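Local coordinates for protein putative oxidoreductase with NAD(P)-binding Rossmann-fold domain (Clostridium difficile, PDB 3UUW) that is of unknown substrate but probably acts as an NAD(P)-dependent dehydrogenase of the Gfo/Idh/MocA family, with a Rossmann-type nucleotide-binding domain, at residues A[243-246]-A[251-254]; A[176-181]-A[225-230]; A[30-35]-A[275-280]; A[9-14]-A[24-29]. One frame throughout, in Å; residues are numbered along the deposited sequence. Where two conformers were deposited one is given.

Contact 1 of 4, residues A[243-246]-A[251-254]; sequences VLEI and NLTL
Ile246 and Thr253 face each other as the antiparallel hydrogen-bonded pair that joins strands 243-246 and 251-254. Ile246 N gives its hydrogen to Thr253 O at 2.8 Å. Thr253 N returns one to Ile246 O at 2.7 Å, and that bond is nearly straight, with 176° at the hydrogen. Glu245 and Leu254 form the neighbouring non-hydrogen-bonded pair. Next to this pair, Glu245 CA makes a CA-H...O contact of 3.3 Å with Thr253 O.

Two waters extend the polar network. Water 1 donates to both Leu244 O and Thr253 O. Water 2 donates to Ile246 O and lies 2.7 Å from Thr253 OG1 in a further hydrogen bond. Thr253 OG1 also bonds to the same atom of Thr253 in a neighbouring subunit.

Apolar packing lies on the face that carries Val243, Glu245, Leu252 and Leu254. Val243 CG1, anti to its own amide nitrogen (chi1 174°), comes obliquely to Leu254 CG at 4.0 Å. Glu245 runs beside Leu254, both pointing the same way, and its CB meets Leu252 CD1 at 3.9 Å. The extended Glu245 chain carries its carboxylate to Arg237 and Lys239, where it makes two salt bridges. This buried acid is therefore well paired.

The arrangement is a beta hairpin at the end of the mixed sheet in the C-terminal domain. Its strand 251-256 is outermost within the chain, but it pairs antiparallel with a strand of the neighbouring subunit. The sheet thus continues across the interface.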
loop_
_atom_site.group_PDB
_atom_site.type_symbol
_atom_site.label_atom_id
_atom_site.label_comp_id
_atom_site.label_asym_id
_atom_site.label_seq_id
_atom_site.Cartn_x
_atom_site.Cartn_y
_atom_site.Cartn_z
ATOM N N VAL A 243 0.130 7.032 -10.036
ATOM C CA VAL A 243 -0.438 5.798 -9.517
ATOM C C VAL A 243 -1.956 5.942 -9.535
ATOM O O VAL A 243 -2.468 6.960 -9.104
ATOM C CB VAL A 243 0.041 5.499 -8.104
ATOM C CG1 VAL A 243 -0.710 4.268 -7.544
ATOM C CG2 VAL A 243 1.559 5.246 -8.118
ATOM N N LEU A 244 -2.641 4.959 -10.110
ATOM C CA LEU A 244 -4.093 4.998 -10.228
ATOM C C LEU A 244 -4.720 3.895 -9.361
ATOM O O LEU A 244 -4.347 2.717 -9.471
ATOM C CB LEU A 244 -4.504 4.871 -11.686
ATOM C CG LEU A 244 -5.965 5.151 -12.073
ATOM C CD1 LEU A 244 -6.071 5.577 -13.528
ATOM C CD2 LEU A 244 -6.810 3.950 -11.800
ATOM N N GLU A 245 -5.633 4.293 -8.475
ATOM C CA GLU A 245 -6.334 3.357 -7.600
ATOM C C GLU A 245 -7.813 3.375 -7.907
ATOM O O GLU A 245 -8.387 4.445 -8.120
ATOM C CB GLU A 245 -6.163 3.733 -6.132
ATOM C CG GLU A 245 -4.739 3.754 -5.645
ATOM C CD GLU A 245 -4.612 4.100 -4.174
ATOM O OE1 GLU A 245 -5.603 4.548 -3.558
ATOM O OE2 GLU A 245 -3.505 3.925 -3.634
ATOM N N ILE A 246 -8.435 2.201 -7.900
ATOM C CA ILE A 246 -9.860 2.089 -8.093
ATOM C C ILE A 246 -10.432 1.191 -7.012
ATOM O O ILE A 246 -9.964 0.069 -6.825
ATOM C CB ILE A 246 -10.229 1.500 -9.453
ATOM C CG1 ILE A 246 -9.630 2.317 -10.584
ATOM C CG2 ILE A 246 -11.763 1.431 -9.626
ATOM C CD1 ILE A 246 -9.812 1.708 -11.964
ATOM N N ASN A 251 -13.082 -4.173 -3.438
ATOM C CA ASN A 251 -11.638 -4.384 -3.661
ATOM C C ASN A 251 -10.955 -3.103 -4.103
ATOM O O ASN A 251 -11.574 -2.273 -4.750
ATOM C CB ASN A 251 -11.393 -5.389 -4.793
ATOM C CG ASN A 251 -12.005 -6.724 -4.547
ATOM O OD1 ASN A 251 -11.976 -7.249 -3.440
ATOM N ND2 ASN A 251 -12.562 -7.299 -5.602
ATOM N N LEU A 252 -9.674 -2.966 -3.774
ATOM C CA LEU A 252 -8.850 -1.822 -4.194
ATOM C C LEU A 252 -7.889 -2.319 -5.253
ATOM O O LEU A 252 -7.089 -3.238 -4.997
ATOM C CB LEU A 252 -8.084 -1.284 -2.999
ATOM C CG LEU A 252 -7.043 -0.207 -3.218
ATOM C CD1 LEU A 252 -7.631 0.979 -3.821
ATOM C CD2 LEU A 252 -6.352 0.140 -1.876
ATOM N N THR A 253 -7.989 -1.763 -6.457
ATOM C CA THR A 253 -7.110 -2.153 -7.551
ATOM C C THR A 253 -6.123 -1.044 -7.794
ATOM O O THR A 253 -6.515 0.102 -7.966
ATOM C CB THR A 253 -7.895 -2.458 -8.839
ATOM O OG1 THR A 253 -8.761 -3.563 -8.600
ATOM C CG2 THR A 253 -6.944 -2.815 -9.987
ATOM N N LEU A 254 -4.841 -1.384 -7.800
ATOM C CA LEU A 254 -3.785 -0.411 -7.961
ATOM C C LEU A 254 -3.025 -0.659 -9.254
ATOM O O LEU A 254 -2.577 -1.773 -9.519
ATOM C CB LEU A 254 -2.832 -0.498 -6.785
ATOM C CG LEU A 254 -1.768 0.566 -6.577
ATOM C CD1 LEU A 254 -1.518 0.755 -5.066
ATOM C CD2 LEU A 254 -0.503 0.220 -7.322
HETATM O O HOH W 1 -6.347 0.642 -10.801
HETATM O O HOH W 2 -11.108 -2.551 -7.716
#

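Contact 2 of 4, residues A[176-181]-A[225-230]; sequences LWLANE and EQVEIL
Helix-on-sheet packing in the C-terminal domain brings the last turn of helix 160-179 against strand 224-231 of the mixed sheet. The contact is small and wholly apolar, and no hydrogen bond crosses it. Leu178 alone represents the helix; Val227 and Ile229 represent the strand. All three are buried. The backbones stay well apart, with Leu178 CA 9.5 Å from Ile229 CA, and the side chains fill the distance between them.

Val227 and Ile229 are two positions apart on the strand, so both point toward the helix. Glu228, between them, points away, and its carboxylate is held on the other face by Arg237 and Asn146. At Val227 and Ile229 the strand is thus apolar toward the helix, while Glu228 puts its charge behind it.

Helix 130-138 shares this apolar patch. Its Ile135 touches both Val227 and Ile229, and Tyr132 touches Val227. Leu178 also touches Lys136 of that helix, so the contact belongs to a layer of two helices on one sheet.

The helix stops just beyond Leu178. Asn180 N still bonds to Leu176 O at 3.2 Å, but Asn180 itself turns to a positive phi of 48° and leads the chain off toward strand 184-192.

The Leu178 fork spans both strand residues, one methyl to each. Its CD2 is the looser branch, 4.4 Å from Ile229 CD1. The other branch meets its partner tip to tip: Leu178 CD1 lies 3.9 Å from Val227 CG1.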
loop_
_atom_site.group_PDB
_atom_site.type_symbol
_atom_site.label_atom_id
_atom_site.label_comp_id
_atom_site.label_asym_id
_atom_site.label_seq_id
_atom_site.Cartn_x
_atom_site.Cartn_y
_atom_site.Cartn_z
ATOM N N LEU A 176 -11.889 22.722 -12.338
ATOM C CA LEU A 176 -12.825 23.266 -13.292
ATOM C C LEU A 176 -12.904 22.359 -14.529
ATOM O O LEU A 176 -13.980 22.190 -15.110
ATOM C CB LEU A 176 -12.460 24.711 -13.657
ATOM C CG LEU A 176 -12.525 25.748 -12.512
ATOM C CD1 LEU A 176 -12.142 27.101 -13.042
ATOM C CD2 LEU A 176 -13.895 25.791 -11.874
ATOM N N TRP A 177 -11.770 21.759 -14.908
ATOM C CA TRP A 177 -11.713 20.840 -16.048
ATOM C C TRP A 177 -12.499 19.572 -15.755
ATOM O O TRP A 177 -13.196 19.053 -16.630
ATOM C CB TRP A 177 -10.245 20.550 -16.381
ATOM C CG TRP A 177 -9.975 19.455 -17.336
ATOM C CD1 TRP A 177 -10.191 19.449 -18.687
ATOM C CD2 TRP A 177 -9.322 18.235 -17.029
ATOM N NE1 TRP A 177 -9.738 18.275 -19.229
ATOM C CE2 TRP A 177 -9.192 17.514 -18.232
ATOM C CE3 TRP A 177 -8.825 17.687 -15.852
ATOM C CZ2 TRP A 177 -8.604 16.257 -18.284
ATOM C CZ3 TRP A 177 -8.248 16.433 -15.902
ATOM C CH2 TRP A 177 -8.145 15.738 -17.121
ATOM N N LEU A 178 -12.417 19.096 -14.512
ATOM C CA LEU A 178 -13.203 17.931 -14.078
ATOM C C LEU A 178 -14.677 18.255 -13.864
ATOM O O LEU A 178 -15.541 17.399 -14.111
ATOM C CB LEU A 178 -12.634 17.340 -12.790
ATOM C CG LEU A 178 -11.315 16.604 -12.912
ATOM C CD1 LEU A 178 -10.751 16.302 -11.503
ATOM C CD2 LEU A 178 -11.443 15.312 -13.763
ATOM N N ALA A 179 -14.978 19.453 -13.390
ATOM C CA ALA A 179 -16.367 19.825 -13.146
ATOM C C ALA A 179 -17.139 19.792 -14.452
ATOM O O ALA A 179 -18.244 19.290 -14.499
ATOM C CB ALA A 179 -16.472 21.207 -12.523
ATOM N N ASN A 180 -16.539 20.342 -15.504
ATOM C CA ASN A 180 -17.190 20.465 -16.801
ATOM C C ASN A 180 -18.604 21.058 -16.675
ATOM O O ASN A 180 -19.496 20.756 -17.464
ATOM C CB ASN A 180 -17.224 19.118 -17.524
ATOM C CG ASN A 180 -17.508 19.266 -19.005
ATOM O OD1 ASN A 180 -17.040 20.215 -19.643
ATOM N ND2 ASN A 180 -18.273 18.329 -19.565
ATOM N N GLU A 181 -18.789 21.901 -15.665
ATOM C CA GLU A 181 -20.051 22.608 -15.435
ATOM C C GLU A 181 -19.705 23.832 -14.618
ATOM O O GLU A 181 -18.625 23.893 -14.033
ATOM C CB GLU A 181 -21.089 21.738 -14.702
ATOM C CG GLU A 181 -20.749 21.353 -13.239
ATOM C CD GLU A 181 -21.883 20.584 -12.543
ATOM O OE1 GLU A 181 -21.658 20.007 -11.441
ATOM O OE2 GLU A 181 -23.005 20.553 -13.096
ATOM N N GLU A 225 0.241 14.985 -4.288
ATOM C CA GLU A 225 -0.866 15.517 -5.064
ATOM C C GLU A 225 -1.823 14.361 -5.180
ATOM O O GLU A 225 -1.407 13.223 -5.330
ATOM C CB GLU A 225 -0.436 16.031 -6.436
ATOM C CG GLU A 225 -1.592 16.579 -7.272
ATOM C CD GLU A 225 -1.144 17.384 -8.470
ATOM O OE1 GLU A 225 -0.025 17.943 -8.431
ATOM O OE2 GLU A 225 -1.924 17.451 -9.450
ATOM N N GLN A 226 -3.121 14.643 -5.072
ATOM C CA GLN A 226 -4.106 13.605 -5.255
ATOM C C GLN A 226 -5.402 14.159 -5.800
ATOM O O GLN A 226 -5.844 15.213 -5.367
ATOM C CB GLN A 226 -4.410 12.915 -3.916
ATOM C CG GLN A 226 -5.397 11.776 -4.057
ATOM C CD GLN A 226 -5.635 11.080 -2.743
ATOM O OE1 GLN A 226 -4.828 10.278 -2.304
ATOM N NE2 GLN A 226 -6.751 11.388 -2.115
ATOM N N VAL A 227 -5.962 13.462 -6.790
ATOM C CA VAL A 227 -7.337 13.683 -7.240
ATOM C C VAL A 227 -8.129 12.409 -6.882
ATOM O O VAL A 227 -7.673 11.294 -7.143
ATOM C CB VAL A 227 -7.399 13.908 -8.733
ATOM C CG1 VAL A 227 -8.860 13.815 -9.244
ATOM C CG2 VAL A 227 -6.721 15.202 -9.071
ATOM N N GLU A 228 -9.277 12.586 -6.248
ATOM C CA GLU A 228 -10.146 11.482 -5.846
ATOM C C GLU A 228 -11.527 11.805 -6.346
ATOM O O GLU A 228 -12.074 12.893 -6.035
ATOM C CB GLU A 228 -10.187 11.356 -4.335
ATOM C CG GLU A 228 -11.127 10.299 -3.797
ATOM C CD GLU A 228 -10.969 10.187 -2.311
ATOM O OE1 GLU A 228 -11.366 11.150 -1.619
ATOM O OE2 GLU A 228 -10.409 9.166 -1.842
ATOM N N ILE A 229 -12.094 10.884 -7.113
ATOM C CA ILE A 229 -13.438 11.034 -7.621
ATOM C C ILE A 229 -14.339 9.963 -7.017
ATOM O O ILE A 229 -14.062 8.765 -7.167
ATOM C CB ILE A 229 -13.465 10.915 -9.154
ATOM C CG1 ILE A 229 -12.587 11.992 -9.808
ATOM C CG2 ILE A 229 -14.941 10.960 -9.707
ATOM C CD1 ILE A 229 -12.529 11.858 -11.341
ATOM N N LEU A 230 -15.387 10.398 -6.321
ATOM C CA LEU A 230 -16.405 9.495 -5.757
ATOM C C LEU A 230 -17.594 9.449 -6.726
ATOM O O LEU A 230 -18.231 10.475 -6.994
ATOM C CB LEU A 230 -16.879 9.965 -4.376
ATOM C CG LEU A 230 -15.943 9.855 -3.163
ATOM C CD1 LEU A 230 -14.822 10.872 -3.226
ATOM C CD2 LEU A 230 -16.745 10.051 -1.879
#

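Contact 3 of 4, residues A[30-35]-A[275-280]; sequences ERFEFV and HFIDCI
Ile277, on helix 269-281, packs against Phe32 and Arg31 in the segment that leads into strand 33-38. The tight part is between Ile277 and Phe32, both buried. Their side chains cross at about a right angle. Ile277 CG1 and CD1 both sit 4.0 Å from Phe32 CD2, so two carbons of the isoleucine meet one corner of the ring. Phe32 CG lies between the backbone N and the carbonyl carbon (chi1 54°), and this turns the ring inward, where it also touches Met9 and Leu26. Phe34 N approaches the ring edge in plane. On the helix side, Ile277 also rests on Cys69 of strand 69-72.

The outer side faces solvent. Arg31 is exposed, and it meets Ile277 CG2 through its backbone O at 3.9 Å and its CB at 4.3 Å. Beyond CB the Arg31 chain turns away from Ile277, toward Glu30. Arg31 NH1 makes a long salt bridge of 3.8 Å to Glu30 OE2, while Arg31 NE stays 5.2 Å from Asp278 OD1.

No hydrogen bond spans the two segments. The helix is thus joined to the chain leading into the outermost strand, 33-38, mainly by apolar packing, and opposite charges nearby can add at most a weak, probably solvent-screened attraction.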
loop_
_atom_site.group_PDB
_atom_site.type_symbol
_atom_site.label_atom_id
_atom_site.label_comp_id
_atom_site.label_asym_id
_atom_site.label_seq_id
_atom_site.Cartn_x
_atom_site.Cartn_y
_atom_site.Cartn_z
ATOM N N GLU A 30 11.118 15.503 -33.189
ATOM C CA GLU A 30 10.555 14.619 -34.227
ATOM C C GLU A 30 9.587 15.280 -35.204
ATOM O O GLU A 30 9.593 14.961 -36.406
ATOM C CB GLU A 30 9.838 13.428 -33.569
ATOM C CG GLU A 30 10.702 12.509 -32.739
ATOM C CD GLU A 30 9.928 11.309 -32.177
ATOM O OE1 GLU A 30 10.403 10.169 -32.339
ATOM O OE2 GLU A 30 8.836 11.497 -31.591
ATOM N N ARG A 31 8.749 16.177 -34.702
ATOM C CA ARG A 31 7.660 16.760 -35.510
ATOM C C ARG A 31 7.863 18.234 -35.856
ATOM O O ARG A 31 6.930 18.920 -36.293
ATOM C CB ARG A 31 6.364 16.608 -34.747
ATOM C CG ARG A 31 5.971 15.161 -34.425
ATOM C CD ARG A 31 5.609 14.371 -35.665
ATOM N NE ARG A 31 4.744 13.224 -35.366
ATOM C CZ ARG A 31 5.143 12.069 -34.822
ATOM N NH1 ARG A 31 6.418 11.871 -34.474
ATOM N NH2 ARG A 31 4.251 11.109 -34.606
ATOM N N PHE A 32 9.071 18.724 -35.644
ATOM C CA PHE A 32 9.398 20.114 -35.907
ATOM C C PHE A 32 10.899 20.263 -35.971
ATOM O O PHE A 32 11.646 19.340 -35.595
ATOM C CB PHE A 32 8.855 21.032 -34.791
ATOM C CG PHE A 32 9.290 20.619 -33.414
ATOM C CD1 PHE A 32 10.545 20.944 -32.929
ATOM C CD2 PHE A 32 8.445 19.861 -32.612
ATOM C CE1 PHE A 32 10.955 20.522 -31.678
ATOM C CE2 PHE A 32 8.843 19.438 -31.360
ATOM C CZ PHE A 32 10.104 19.758 -30.894
ATOM N N GLU A 33 11.343 21.411 -36.468
ATOM C CA GLU A 33 12.746 21.769 -36.430
ATOM C C GLU A 33 12.959 22.665 -35.213
ATOM O O GLU A 33 12.239 23.658 -35.054
ATOM C CB GLU A 33 13.150 22.531 -37.690
ATOM C CG GLU A 33 14.631 22.841 -37.755
ATOM C CD GLU A 33 15.044 23.707 -38.944
ATOM O OE1 GLU A 33 14.169 24.203 -39.687
ATOM O OE2 GLU A 33 16.269 23.893 -39.118
ATOM N N PHE A 34 13.924 22.315 -34.356
ATOM C CA PHE A 34 14.278 23.123 -33.174
ATOM C C PHE A 34 15.294 24.171 -33.667
ATOM O O PHE A 34 16.505 23.937 -33.697
ATOM C CB PHE A 34 14.850 22.242 -32.053
ATOM C CG PHE A 34 14.733 22.842 -30.664
ATOM C CD1 PHE A 34 14.807 24.205 -30.452
ATOM C CD2 PHE A 34 14.600 22.021 -29.567
ATOM C CE1 PHE A 34 14.704 24.734 -29.153
ATOM C CE2 PHE A 34 14.510 22.538 -28.277
ATOM C CZ PHE A 34 14.555 23.906 -28.075
ATOM N N VAL A 35 14.764 25.309 -34.099
ATOM C CA VAL A 35 15.561 26.359 -34.728
ATOM C C VAL A 35 16.587 27.007 -33.823
ATOM O O VAL A 35 17.707 27.314 -34.265
ATOM C CB VAL A 35 14.618 27.454 -35.301
ATOM C CG1 VAL A 35 15.400 28.709 -35.726
ATOM C CG2 VAL A 35 13.818 26.885 -36.442
ATOM N N HIS A 275 0.633 18.160 -28.466
ATOM C CA HIS A 275 -0.645 18.634 -28.900
ATOM C C HIS A 275 -0.542 20.056 -29.445
ATOM O O HIS A 275 -1.127 20.358 -30.471
ATOM C CB HIS A 275 -1.652 18.573 -27.757
ATOM C CG HIS A 275 -3.046 18.913 -28.173
ATOM N ND1 HIS A 275 -3.703 18.236 -29.180
ATOM C CD2 HIS A 275 -3.891 19.877 -27.750
ATOM C CE1 HIS A 275 -4.909 18.751 -29.333
ATOM N NE2 HIS A 275 -5.050 19.744 -28.471
ATOM N N PHE A 276 0.194 20.921 -28.756
ATOM C CA PHE A 276 0.441 22.289 -29.238
ATOM C C PHE A 276 0.958 22.264 -30.672
ATOM O O PHE A 276 0.460 22.985 -31.537
ATOM C CB PHE A 276 1.438 23.028 -28.307
ATOM C CG PHE A 276 1.793 24.418 -28.749
ATOM C CD1 PHE A 276 0.871 25.465 -28.654
ATOM C CD2 PHE A 276 3.058 24.696 -29.247
ATOM C CE1 PHE A 276 1.214 26.761 -29.069
ATOM C CE2 PHE A 276 3.399 25.987 -29.639
ATOM C CZ PHE A 276 2.471 27.009 -29.544
ATOM N N ILE A 277 1.954 21.430 -30.931
ATOM C CA ILE A 277 2.517 21.318 -32.273
ATOM C C ILE A 277 1.511 20.730 -33.265
ATOM O O ILE A 277 1.378 21.228 -34.376
ATOM C CB ILE A 277 3.790 20.465 -32.246
ATOM C CG1 ILE A 277 4.865 21.108 -31.377
ATOM C CG2 ILE A 277 4.330 20.190 -33.653
ATOM C CD1 ILE A 277 5.412 22.440 -31.919
ATOM N N ASP A 278 0.822 19.673 -32.861
ATOM C CA ASP A 278 -0.169 19.015 -33.741
ATOM C C ASP A 278 -1.246 19.980 -34.189
ATOM O O ASP A 278 -1.674 19.951 -35.337
ATOM C CB ASP A 278 -0.825 17.813 -33.044
ATOM C CG ASP A 278 0.093 16.598 -32.952
ATOM O OD1 ASP A 278 1.096 16.534 -33.681
ATOM O OD2 ASP A 278 -0.215 15.691 -32.152
ATOM N N CYS A 279 -1.681 20.844 -33.287
ATOM C CA CYS A 279 -2.724 21.818 -33.608
ATOM C C CYS A 279 -2.257 22.826 -34.655
ATOM O O CYS A 279 -3.043 23.238 -35.530
ATOM C CB CYS A 279 -3.230 22.513 -32.350
ATOM S SG CYS A 279 -4.249 21.446 -31.304
ATOM N N ILE A 280 -0.989 23.215 -34.575
ATOM C CA ILE A 280 -0.408 24.067 -35.591
ATOM C C ILE A 280 -0.413 23.316 -36.929
ATOM O O ILE A 280 -0.818 23.858 -37.962
ATOM C CB ILE A 280 1.016 24.493 -35.219
ATOM C CG1 ILE A 280 0.961 25.464 -34.027
ATOM C CG2 ILE A 280 1.705 25.170 -36.415
ATOM C CD1 ILE A 280 2.300 25.684 -33.283
#

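Contact 4 of 4, residues A[9-14]-A[24-29]; sequences MGMIGL and PILTKS
Strand 8-12 and the end of helix 16-26 keep their backbones well apart, with Met9 CA 9.4 Å from Leu26 CA. They are the first strand and helix of a beta-alpha-beta unit that strand 33-38 completes. Gly13 follows the strand at phi 95° and psi 108°, where a side chain would jam against the preceding carbonyl oxygen. It belongs to a GxGxxA pattern consistent with a Rossmann nucleotide-binding turn.

Buried Leu26 is met by two methionines from the strand, Met9 and Met11, both pointing toward the helix. Met9 bends at chi2 and chi3, crosses Leu26 at about a right angle and sets its CE 4.1 Å from Leu26 CB. Met11 stays extended until its last torsion (chi3 -70°), which swings its methyl across to the leucine tip. Phe71 also touches both Met9 and Leu26, so the contact is part of the core between sheet and helix.

Past the helix, Ser29 OG bonds to Leu26 O at 2.7 Å, in the carbonyl plane. Arg53 of a neighbouring subunit bonds to the same hydroxyl. The closest approach between strand and helix is apolar: Met11 CE lies 3.6 Å from Leu26 CD1.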
loop_
_atom_site.group_PDB
_atom_site.type_symbol
_atom_site.label_atom_id
_atom_site.label_comp_id
_atom_site.label_asym_id
_atom_site.label_seq_id
_atom_site.Cartn_x
_atom_site.Cartn_y
_atom_site.Cartn_z
ATOM N N MET A 9 10.309 25.662 -34.529
ATOM C CA MET A 9 10.063 26.021 -33.130
ATOM C C MET A 9 11.303 26.619 -32.488
ATOM O O MET A 9 12.429 26.175 -32.753
ATOM C CB MET A 9 9.606 24.766 -32.362
ATOM C CG MET A 9 9.259 24.932 -30.864
ATOM S SD MET A 9 10.681 24.957 -29.758
ATOM C CE MET A 9 11.190 23.246 -29.838
ATOM N N GLY A 10 11.083 27.605 -31.622
ATOM C CA GLY A 10 12.136 28.186 -30.811
ATOM C C GLY A 10 11.684 28.135 -29.370
ATOM O O GLY A 10 10.486 28.025 -29.083
ATOM N N MET A 11 12.632 28.264 -28.460
ATOM C CA MET A 11 12.341 28.307 -27.041
ATOM C C MET A 11 12.901 29.586 -26.453
ATOM O O MET A 11 14.041 29.948 -26.743
ATOM C CB MET A 11 12.955 27.099 -26.310
ATOM C CG MET A 11 12.608 27.044 -24.839
ATOM S SD MET A 11 13.143 25.494 -24.066
ATOM C CE MET A 11 12.013 24.332 -24.792
ATOM N N ILE A 12 12.099 30.259 -25.621
ATOM C CA ILE A 12 12.547 31.435 -24.893
ATOM C C ILE A 12 12.413 31.170 -23.401
ATOM O O ILE A 12 11.327 30.831 -22.910
ATOM C CB ILE A 12 11.747 32.707 -25.312
ATOM C CG1 ILE A 12 12.097 33.088 -26.754
ATOM C CG2 ILE A 12 12.014 33.858 -24.385
ATOM C CD1 ILE A 12 11.219 34.199 -27.350
ATOM N N GLY A 13 13.517 31.364 -22.674
ATOM C CA GLY A 13 13.565 31.110 -21.237
ATOM C C GLY A 13 14.098 29.710 -21.035
ATOM O O GLY A 13 13.436 28.728 -21.378
ATOM N N LEU A 14 15.327 29.600 -20.557
ATOM C CA LEU A 14 15.956 28.307 -20.361
ATOM C C LEU A 14 16.256 28.069 -18.880
ATOM O O LEU A 14 17.299 27.508 -18.534
ATOM C CB LEU A 14 17.206 28.195 -21.206
ATOM C CG LEU A 14 17.021 28.384 -22.715
ATOM C CD1 LEU A 14 18.372 28.447 -23.420
ATOM C CD2 LEU A 14 16.149 27.263 -23.280
ATOM N N PRO A 24 13.763 18.194 -22.039
ATOM C CA PRO A 24 13.963 16.749 -22.228
ATOM C C PRO A 24 13.067 16.109 -23.283
ATOM O O PRO A 24 13.438 15.091 -23.859
ATOM C CB PRO A 24 13.688 16.175 -20.838
ATOM C CG PRO A 24 14.085 17.299 -19.902
ATOM C CD PRO A 24 13.548 18.515 -20.607
ATOM N N ILE A 25 11.909 16.690 -23.543
ATOM C CA ILE A 25 11.039 16.138 -24.594
ATOM C C ILE A 25 11.246 16.825 -25.951
ATOM O O ILE A 25 11.309 16.143 -27.006
ATOM C CB ILE A 25 9.558 16.114 -24.163
ATOM C CG1 ILE A 25 9.128 17.450 -23.599
ATOM C CG2 ILE A 25 9.343 15.023 -23.154
ATOM C CD1 ILE A 25 7.772 17.442 -22.860
ATOM N N LEU A 26 11.402 18.149 -25.946
ATOM C CA LEU A 26 11.452 18.893 -27.189
ATOM C C LEU A 26 12.778 18.762 -27.921
ATOM O O LEU A 26 12.826 18.984 -29.122
ATOM C CB LEU A 26 11.105 20.368 -26.956
ATOM C CG LEU A 26 9.666 20.628 -26.509
ATOM C CD1 LEU A 26 9.517 22.097 -26.159
ATOM C CD2 LEU A 26 8.642 20.177 -27.598
ATOM N N THR A 27 13.839 18.380 -27.205
ATOM C CA THR A 27 15.138 18.208 -27.836
ATOM C C THR A 27 15.227 16.939 -28.669
ATOM O O THR A 27 16.203 16.783 -29.412
ATOM C CB THR A 27 16.290 18.300 -26.822
ATOM O OG1 THR A 27 16.081 17.345 -25.790
ATOM C CG2 THR A 27 16.364 19.723 -26.236
ATOM N N LYS A 28 14.242 16.031 -28.512
ATOM C CA LYS A 28 14.038 14.896 -29.425
ATOM C C LYS A 28 13.001 15.465 -30.401
ATOM O O LYS A 28 11.772 15.325 -30.235
ATOM C CB LYS A 28 13.539 13.659 -28.694
ATOM C CG LYS A 28 13.399 12.458 -29.587
ATOM C CD LYS A 28 12.861 11.278 -28.823
ATOM C CE LYS A 28 12.784 10.080 -29.707
ATOM N NZ LYS A 28 14.122 9.659 -30.165
ATOM N N SER A 29 13.518 16.178 -31.386
ATOM C CA SER A 29 12.697 17.040 -32.219
ATOM C C SER A 29 12.150 16.304 -33.418
ATOM O O SER A 29 12.650 16.460 -34.513
ATOM C CB SER A 29 13.531 18.256 -32.623
ATOM O OG SER A 29 14.148 18.853 -31.466
#

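From the N terminus, contact 4 closes first, a short loop within the opening beta-alpha-beta unit of the Rossmann domain. Contact 3 starts directly after it and closes a loop of about 240 residues, bringing helix 269-281 back to the same sheet. Contacts 3 and 4 touch, with centres about 10 Å apart, and strands 8-12 and 33-38 are neighbours in the sheet. Contacts 2 and 1 are nested, in series, inside the loop of contact 3. Both reach the mixed sheet of the C-terminal domain, 2 through a helix and 1 through a hairpin, with centres about 17 Å apart. Contact 3 therefore encloses the C-terminal sheet in sequence while packing against the Rossmann sheet.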